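Local coordinates for probable glutathione S-transferase GSTU1 (Oryza sativa, PDB 1OYJ), which conjugates reduced glutathione to a wide range of exogenous and endogenous hydrophobic electrophiles, including herbicides, as a tau-class plant glutathione transferase, at residues Gly40-Ser43 with Asp44-Arg48. Sequence-based numbering, arbitrary orientation.
Sequences GNKS and DLLLR. With GSH (glutathione), chain N.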
# COMPACT_ATOMS: atom_id res chain seq x y z
N GLY A 40 21.42 -11.24 6.16
CA GLY A 40 22.78 -10.73 6.13
C GLY A 40 23.55 -11.40 5.00
O GLY A 40 24.67 -10.99 4.67
N ASN A 41 22.95 -12.40 4.37
CA ASN A 41 23.64 -13.12 3.31
C ASN A 41 22.54 -13.57 2.32
O ASN A 41 22.32 -14.73 2.07
CB ASN A 41 24.51 -14.23 3.98
CG ASN A 41 25.49 -14.86 3.06
OD1 ASN A 41 26.38 -14.21 2.48
ND2 ASN A 41 25.40 -16.19 2.96
N LYS A 42 21.86 -12.61 1.74
CA LYS A 42 20.74 -12.90 0.86
C LYS A 42 21.12 -13.79 -0.30
O LYS A 42 22.21 -13.66 -0.81
CB LYS A 42 20.08 -11.65 0.35
CG LYS A 42 19.36 -10.84 1.47
CD LYS A 42 18.82 -9.48 1.03
CE LYS A 42 18.57 -8.54 2.20
NZ LYS A 42 18.10 -7.11 1.86
N SER A 43 20.23 -14.70 -0.71
CA SER A 43 20.58 -15.59 -1.82
C SER A 43 20.49 -14.94 -3.17
O SER A 43 19.73 -13.97 -3.42
CB SER A 43 19.64 -16.80 -1.81
OG SER A 43 18.39 -16.44 -2.29
N ASP A 44 21.23 -15.46 -4.12
CA ASP A 44 21.10 -14.96 -5.49
C ASP A 44 19.60 -14.96 -5.94
O ASP A 44 19.14 -14.06 -6.59
CB ASP A 44 22.06 -15.76 -6.41
CG ASP A 44 22.01 -15.30 -7.84
OD1 ASP A 44 22.06 -14.08 -8.11
OD2 ASP A 44 21.96 -16.11 -8.78
N LEU A 45 18.83 -15.97 -5.57
CA LEU A 45 17.44 -16.09 -6.03
C LEU A 45 16.58 -14.95 -5.43
O LEU A 45 15.88 -14.28 -6.11
CB LEU A 45 16.90 -17.51 -5.73
CG LEU A 45 15.41 -17.76 -5.98
CD1 LEU A 45 15.11 -17.81 -7.43
CD2 LEU A 45 14.89 -19.01 -5.24
N LEU A 46 16.72 -14.66 -4.14
CA LEU A 46 15.99 -13.57 -3.61
C LEU A 46 16.38 -12.24 -4.33
O LEU A 46 15.53 -11.46 -4.78
CB LEU A 46 16.22 -13.51 -2.11
CG LEU A 46 15.85 -12.23 -1.39
CD1 LEU A 46 14.43 -11.98 -1.48
CD2 LEU A 46 16.29 -12.28 0.03
N LEU A 47 17.67 -12.01 -4.48
CA LEU A 47 18.11 -10.77 -5.09
C LEU A 47 17.62 -10.64 -6.51
O LEU A 47 17.34 -9.49 -6.96
CB LEU A 47 19.62 -10.66 -5.06
CG LEU A 47 20.14 -10.54 -3.63
CD1 LEU A 47 21.68 -10.58 -3.73
CD2 LEU A 47 19.67 -9.30 -2.99
N ARG A 48 17.52 -11.76 -7.22
CA ARG A 48 16.95 -11.72 -8.58
C ARG A 48 15.47 -11.59 -8.67
O ARG A 48 14.98 -11.04 -9.66
CB ARG A 48 17.19 -13.01 -9.36
CG ARG A 48 18.58 -13.14 -9.93
CD ARG A 48 18.81 -14.38 -10.88
NE ARG A 48 18.75 -15.70 -10.23
CZ ARG A 48 17.75 -16.60 -10.38
NH1 ARG A 48 16.70 -16.33 -11.17
NH2 ARG A 48 17.81 -17.78 -9.74
N1 GSH N . 6.60 -3.95 2.55
CA1 GSH N . 7.06 -5.23 2.98
C1 GSH N . 6.17 -6.41 2.85
O11 GSH N . 6.41 -7.55 2.53
O12 GSH N . 5.02 -6.14 3.15
CB1 GSH N . 8.24 -5.35 3.92
CG1 GSH N . 8.83 -6.76 4.12
CD1 GSH N . 10.07 -6.64 5.01
OE1 GSH N . 10.18 -5.66 5.72
N2 GSH N . 10.96 -7.63 5.02
CA2 GSH N . 12.15 -7.57 5.84
C2 GSH N . 13.32 -7.63 4.85
O2 GSH N . 13.31 -8.55 4.06
CB2 GSH N . 12.13 -8.78 6.78
SG2 GSH N . 10.85 -8.59 8.08
N3 GSH N . 14.19 -6.63 4.68
CA3 GSH N . 15.56 -7.16 4.52
C3 GSH N . 16.78 -6.54 5.21
O31 GSH N . 17.88 -6.38 4.59
O32 GSH N . 16.72 -6.26 6.40
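At the N-cap of helix 44-49, beside the glutathione site, S43 and K42 lie against the first turn formed by D44-L47. S43 OG accepts from L46 N at 3.1 Å in a nearly straight bond (173°). Its first torsion (chi1 76°) sets the hydroxyl between the backbone N and the carbonyl carbon, turned back toward the amides of the first turn; OG is also hydrogen-bonded to E37. S43 O takes the first backbone bond of the helix, from L47 N at 3.0 Å. This helix follows strand 33-36 in the thioredoxin-like N-terminal domain; L45 and L46 pack on L10 of strand 7-11, and L46 also on I56, whose backbone N binds glutathione. The aliphatic part of K42 rests on two leucine methyls: CG is 3.7 Å from L46 CD2, while CD lies 4.1 Å from CD2 of L47, whose side chain crosses that of K42 at about a right angle. Extended beyond CG, K42 carries NZ past these methyls to the glycyl carboxylate of glutathione, where NZ donates to GSH O31 at 2.8 Å; R54 O also binds NZ and helps fix the ammonium. A methionine in place of K42 would probably leave that carboxylate without this charged partner and R54 O without this hydrogen bond. On the helix's outer side, D44 OD2 meets R48 NE at the guanidinium edge, in a long salt bridge of 3.5 Å.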